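Local coordinates for protein NAD(FAD)-dependent dehydrogenase, NirB-family (N-terminal domain) (Clostridium acetobutylicum, PDB 3KLJ) that catalyses the NADH-dependent reduction of rubredoxin through a bound FAD, passing electrons into the dioxygen-scavenging system of an obligate anaerobe, at residues Ser326-Arg330 against Ile375-Ile381; Asn345-Ala350 against Ile366-Phe372. All blocks are in the same frame, centred on the assembly; numbering follows the deposited sequence.

Interaction 1: Ser326-Arg330 against Ile375-Ile381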
loop_
_atom_site.group_PDB
_atom_site.type_symbol
_atom_site.label_atom_id
_atom_site.label_comp_id
_atom_site.label_asym_id
_atom_site.label_seq_id
_atom_site.Cartn_x
_atom_site.Cartn_y
_atom_site.Cartn_z
ATOM N N SER A 326 7.001 17.551 -23.552
ATOM C CA SER A 326 7.482 18.522 -24.525
ATOM C C SER A 326 8.620 19.344 -23.928
ATOM O O SER A 326 9.534 19.754 -24.646
ATOM C CB SER A 326 6.344 19.434 -25.002
ATOM O OG SER A 326 5.521 19.838 -23.922
ATOM N N LYS A 327 8.567 19.565 -22.614
ATOM C CA LYS A 327 9.585 20.333 -21.904
ATOM C C LYS A 327 9.746 19.857 -20.457
ATOM O O LYS A 327 8.767 19.488 -19.799
ATOM C CB LYS A 327 9.232 21.820 -21.931
ATOM C CG LYS A 327 10.403 22.754 -21.668
ATOM C CD LYS A 327 9.994 24.212 -21.870
ATOM C CE LYS A 327 11.223 25.108 -21.979
ATOM N NZ LYS A 327 10.872 26.549 -22.128
ATOM N N VAL A 328 10.988 19.884 -19.974
ATOM C CA VAL A 328 11.335 19.473 -18.616
ATOM C C VAL A 328 12.065 20.603 -17.910
ATOM O O VAL A 328 13.057 21.117 -18.419
ATOM C CB VAL A 328 12.273 18.222 -18.620
ATOM C CG1 VAL A 328 12.773 17.893 -17.205
ATOM C CG2 VAL A 328 11.573 17.026 -19.216
ATOM N N PHE A 329 11.565 20.992 -16.745
ATOM C CA PHE A 329 12.295 21.889 -15.848
ATOM C C PHE A 329 12.765 21.155 -14.590
ATOM O O PHE A 329 11.962 20.550 -13.873
ATOM C CB PHE A 329 11.430 23.072 -15.431
ATOM C CG PHE A 329 10.937 23.898 -16.571
ATOM C CD1 PHE A 329 11.759 24.843 -17.163
ATOM C CD2 PHE A 329 9.639 23.746 -17.039
ATOM C CE1 PHE A 329 11.301 25.623 -18.216
ATOM C CE2 PHE A 329 9.173 24.527 -18.099
ATOM C CZ PHE A 329 10.004 25.467 -18.679
ATOM N N ARG A 330 14.060 21.252 -14.316
ATOM C CA ARG A 330 14.668 20.579 -13.187
ATOM C C ARG A 330 15.415 21.601 -12.330
ATOM O O ARG A 330 16.004 22.537 -12.856
ATOM C CB ARG A 330 15.624 19.501 -13.704
ATOM C CG ARG A 330 16.252 18.608 -12.650
ATOM C CD ARG A 330 17.047 17.467 -13.296
ATOM N NE ARG A 330 16.176 16.499 -13.978
ATOM C CZ ARG A 330 16.000 16.415 -15.301
ATOM N NH1 ARG A 330 16.642 17.238 -16.132
ATOM N NH2 ARG A 330 15.178 15.494 -15.797
ATOM N N ILE A 375 5.768 29.622 -20.590
ATOM C CA ILE A 375 6.559 28.439 -20.257
ATOM C C ILE A 375 8.047 28.632 -20.576
ATOM O O ILE A 375 8.789 27.659 -20.722
ATOM C CB ILE A 375 5.980 27.150 -20.916
ATOM C CG1 ILE A 375 5.937 27.275 -22.446
ATOM C CG2 ILE A 375 4.593 26.841 -20.340
ATOM C CD1 ILE A 375 5.785 25.953 -23.193
ATOM N N SER A 376 8.473 29.894 -20.647
ATOM C CA SER A 376 9.848 30.254 -21.022
ATOM C C SER A 376 10.880 29.915 -19.949
ATOM O O SER A 376 12.078 29.818 -20.244
ATOM C CB SER A 376 9.945 31.743 -21.385
ATOM O OG SER A 376 9.594 32.570 -20.279
ATOM N N SER A 377 10.418 29.729 -18.709
ATOM C CA SER A 377 11.316 29.449 -17.599
ATOM C C SER A 377 10.595 28.724 -16.459
ATOM O O SER A 377 9.363 28.773 -16.359
ATOM C CB SER A 377 11.942 30.746 -17.078
ATOM O OG SER A 377 11.010 31.464 -16.284
ATOM N N LEU A 378 11.370 28.058 -15.601
ATOM C CA LEU A 378 10.823 27.449 -14.388
ATOM C C LEU A 378 10.222 28.535 -13.497
ATOM O O LEU A 378 9.102 28.389 -12.988
ATOM C CB LEU A 378 11.913 26.707 -13.609
ATOM C CG LEU A 378 11.546 25.463 -12.779
ATOM C CD1 LEU A 378 12.570 25.183 -11.637
ATOM C CD2 LEU A 378 10.152 25.437 -12.275
ATOM N N ASP A 379 10.986 29.608 -13.294
ATOM C CA ASP A 379 10.501 30.787 -12.563
ATOM C C ASP A 379 9.092 31.213 -12.968
ATOM O O ASP A 379 8.227 31.402 -12.097
ATOM C CB ASP A 379 11.478 31.967 -12.668
ATOM C CG ASP A 379 12.627 31.864 -11.664
ATOM O OD1 ASP A 379 12.532 31.072 -10.702
ATOM O OD2 ASP A 379 13.625 32.581 -11.821
ATOM N N ALA A 380 8.844 31.346 -14.272
ATOM C CA ALA A 380 7.515 31.778 -14.729
ATOM C C ALA A 380 6.406 30.793 -14.327
ATOM O O ALA A 380 5.271 31.190 -14.071
ATOM C CB ALA A 380 7.505 32.025 -16.226
ATOM N N ILE A 381 6.736 29.507 -14.291
ATOM C CA ILE A 381 5.770 28.501 -13.866
ATOM C C ILE A 381 5.516 28.623 -12.359
ATOM O O ILE A 381 4.369 28.704 -11.931
ATOM C CB ILE A 381 6.197 27.083 -14.281
ATOM C CG1 ILE A 381 6.102 26.965 -15.803
ATOM C CG2 ILE A 381 5.331 26.012 -13.571
ATOM C CD1 ILE A 381 6.715 25.735 -16.345
#
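Phe329 and Leu378 bring the backbones closest, their CA atoms 5.9 Å apart, whereas Lys327 and Ile375 stand 8.8 Å apart between the same atoms, a separation that the Lys327 side chain spans. The contact sets strand 327-332, an outermost strand of the antiparallel sheet in the C-terminal domain, against the start of the short helix 378-382. Phe329 carries most of it. With its CG anti to the carbonyl carbon (chi1 -59°), the residue turns its ring in under the first turn of the helix, and one face receives the backbone where the helix begins: Leu378 CA lies over that face, displaced toward the rim, with Ser377 O over it as well. The Leu378 side chain runs past that of Phe329 in the opposite direction, and Leu378 CG comes nearest at Phe329 CB, 3.6 Å away, at the base of the ring. Ile381, one helical turn further on, reaches the ring obliquely through its CD1, 3.3 Å from Phe329 CE2. From strand 337-343, Leu342 touches Phe329, Ile375 and Ile381. Ser377 is the N-cap residue, and its OG accepts a bond from Ala380 N at 3.0 Å. The polar link between the segments is made by Lys327, which is extended throughout and donates from NZ to Ile375 O at 2.7 Å, tilted 20° from the carbonyl plane. That same oxygen also sits at the edge of the Phe329 ring, in its plane, with Phe329 CZ 3.2 Å from Ile375 O.

Interaction 2: Asn345-Ala350 against Ile366-Phe372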
loop_
_atom_site.group_PDB
_atom_site.type_symbol
_atom_site.label_atom_id
_atom_site.label_comp_id
_atom_site.label_asym_id
_atom_site.label_seq_id
_atom_site.Cartn_x
_atom_site.Cartn_y
_atom_site.Cartn_z
ATOM N N ASN A 345 1.238 23.357 -22.732
ATOM C CA ASN A 345 1.246 24.430 -21.744
ATOM C C ASN A 345 0.645 23.987 -20.408
ATOM O O ASN A 345 0.212 24.806 -19.588
ATOM C CB ASN A 345 0.569 25.682 -22.305
ATOM C CG ASN A 345 1.329 26.266 -23.479
ATOM O OD1 ASN A 345 1.549 25.591 -24.485
ATOM N ND2 ASN A 345 1.743 27.521 -23.354
ATOM N N LYS A 346 0.663 22.676 -20.187
ATOM C CA LYS A 346 0.137 22.079 -18.970
ATOM C C LYS A 346 1.235 21.302 -18.261
ATOM O O LYS A 346 2.127 20.759 -18.906
ATOM C CB LYS A 346 -1.044 21.163 -19.302
ATOM C CG LYS A 346 -2.143 21.862 -20.101
ATOM C CD LYS A 346 -3.480 21.165 -19.975
ATOM C CE LYS A 346 -4.608 22.096 -20.387
ATOM N NZ LYS A 346 -5.950 21.539 -20.070
ATOM N N ILE A 347 1.187 21.272 -16.931
ATOM C CA ILE A 347 2.074 20.395 -16.184
ATOM C C ILE A 347 1.423 19.010 -16.152
ATOM O O ILE A 347 0.308 18.850 -15.640
ATOM C CB ILE A 347 2.358 20.907 -14.758
ATOM C CG1 ILE A 347 2.910 22.337 -14.793
ATOM C CG2 ILE A 347 3.326 19.970 -14.041
ATOM C CD1 ILE A 347 3.059 22.972 -13.425
ATOM N N ASP A 348 2.116 18.031 -16.730
ATOM C CA ASP A 348 1.625 16.658 -16.824
ATOM C C ASP A 348 2.126 15.796 -15.671
ATOM O O ASP A 348 1.434 14.881 -15.224
ATOM C CB ASP A 348 2.061 16.027 -18.154
ATOM C CG ASP A 348 1.453 14.645 -18.382
ATOM O OD1 ASP A 348 0.215 14.540 -18.442
ATOM O OD2 ASP A 348 2.213 13.665 -18.507
ATOM N N ALA A 349 3.336 16.082 -15.202
ATOM C CA ALA A 349 3.945 15.309 -14.126
ATOM C C ALA A 349 4.992 16.127 -13.403
ATOM O O ALA A 349 5.652 16.989 -13.996
ATOM C CB ALA A 349 4.555 14.022 -14.656
ATOM N N ALA A 350 5.129 15.861 -12.110
ATOM C CA ALA A 350 6.093 16.564 -11.279
ATOM C C ALA A 350 6.423 15.756 -10.042
ATOM O O ALA A 350 5.571 15.015 -9.526
ATOM C CB ALA A 350 5.556 17.921 -10.877
ATOM N N ILE A 366 -1.353 20.313 -11.648
ATOM C CA ILE A 366 -1.552 19.104 -12.456
ATOM C C ILE A 366 -3.009 18.636 -12.390
ATOM O O ILE A 366 -3.662 18.478 -13.428
ATOM C CB ILE A 366 -0.608 17.961 -12.012
ATOM C CG1 ILE A 366 0.842 18.316 -12.362
ATOM C CG2 ILE A 366 -1.004 16.635 -12.670
ATOM C CD1 ILE A 366 1.878 17.577 -11.557
ATOM N N ASP A 367 -3.505 18.428 -11.168
ATOM C CA ASP A 367 -4.860 17.909 -10.934
ATOM C C ASP A 367 -5.946 18.801 -11.520
ATOM O O ASP A 367 -6.878 18.303 -12.148
ATOM C CB ASP A 367 -5.116 17.684 -9.439
ATOM C CG ASP A 367 -4.436 16.433 -8.902
ATOM O OD1 ASP A 367 -3.762 15.708 -9.675
ATOM O OD2 ASP A 367 -4.575 16.167 -7.688
ATOM N N SER A 368 -5.817 20.113 -11.319
ATOM C CA SER A 368 -6.782 21.089 -11.851
ATOM C C SER A 368 -6.532 21.392 -13.330
ATOM O O SER A 368 -7.304 22.117 -13.955
ATOM C CB SER A 368 -6.750 22.387 -11.037
ATOM O OG SER A 368 -5.489 23.034 -11.172
ATOM N N SER A 369 -5.446 20.839 -13.871
ATOM C CA SER A 369 -5.078 20.968 -15.285
ATOM C C SER A 369 -4.916 22.433 -15.696
ATOM O O SER A 369 -5.473 22.889 -16.701
ATOM C CB SER A 369 -6.080 20.222 -16.181
ATOM O OG SER A 369 -5.732 20.328 -17.549
ATOM N N LYS A 370 -4.138 23.158 -14.897
ATOM C CA LYS A 370 -3.876 24.572 -15.112
ATOM C C LYS A 370 -3.010 24.790 -16.345
ATOM O O LYS A 370 -1.963 24.163 -16.507
ATOM C CB LYS A 370 -3.188 25.173 -13.886
ATOM C CG LYS A 370 -3.207 26.693 -13.849
ATOM C CD LYS A 370 -2.429 27.224 -12.661
ATOM C CE LYS A 370 -2.939 28.605 -12.269
ATOM N NZ LYS A 370 -2.513 28.917 -10.887
ATOM N N SER A 371 -3.458 25.689 -17.211
ATOM C CA SER A 371 -2.685 26.069 -18.385
ATOM C C SER A 371 -1.777 27.246 -18.049
ATOM O O SER A 371 -2.161 28.142 -17.295
ATOM C CB SER A 371 -3.613 26.415 -19.539
ATOM O OG SER A 371 -4.664 27.238 -19.079
ATOM N N PHE A 372 -0.574 27.227 -18.613
ATOM C CA PHE A 372 0.441 28.236 -18.347
ATOM C C PHE A 372 0.774 28.934 -19.651
ATOM O O PHE A 372 1.381 28.332 -20.547
ATOM C CB PHE A 372 1.704 27.587 -17.753
ATOM C CG PHE A 372 1.494 26.998 -16.384
ATOM C CD1 PHE A 372 0.905 25.740 -16.233
ATOM C CD2 PHE A 372 1.878 27.705 -15.242
ATOM C CE1 PHE A 372 0.694 25.202 -14.973
ATOM C CE2 PHE A 372 1.683 27.170 -13.972
ATOM C CZ PHE A 372 1.090 25.916 -13.835
HETATM O O HOH W 1 -1.199 21.987 -15.149
#
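Asn345 and Phe372 are joined by a firm backbone bond, Phe372 N donating to Asn345 O at 2.7 Å, in the carbonyl plane. In one of the two modelled conformers of Asn345, its ND2 also donates to Phe372 O at 2.9 Å, with that oxygen near the amide plane; this second bond is less certain. Asn345 O also lies at the edge of the Phe372 ring. Further along, a water accepts from Ile347 N and donates to Lys370 O, bridging the two segments. On the outside, Lys346 NZ donates to Ser369 OG at 2.8 Å.

The apolar side is built on Ile347. Its CD1 meets Phe372 CZ obliquely at 3.6 Å, while Ile347 CG2 presses on Ile366 CG1 at 3.4 Å, a tight fit between side chains crossing at about a right angle. Ile366 CD1 continues to Ala350 CB, 3.8 Å away. Leu362 touches Ile347 and Ala350, and Ile381 backs both Ile347 and Phe372. Ser369, with positive phi (58°), is the first residue past helix 356-367 to leave helical geometry, and the Schellman motif there leads the chain back beside strand 346-353. The helix thus packs on the antiparallel sheet of the C-terminal domain, an alpha-on-beta arrangement.

How the interactions relate
Interactions 1 and 2 lie with their centres 12 Å apart and involve two strands of one antiparallel sheet, 327-332 and 346-353, with strand 337-343 between them, and two successive helices. Interaction 2 closes the shorter excursion of the chain, from strand 346-353 through helix 356-367 and back; interaction 1 then carries the C-terminal end across to the outer strand 327-332. Ile381 joins them: Ile381 CG2 is 3.8 Å from Ile347 CD1, and Ile381 O is 3.7 Å from Phe372 CE2, so helix 378-382 shares in both apolar clusters. Both contacts lie away from the FAD site and belong to the architecture of the C-terminal domain.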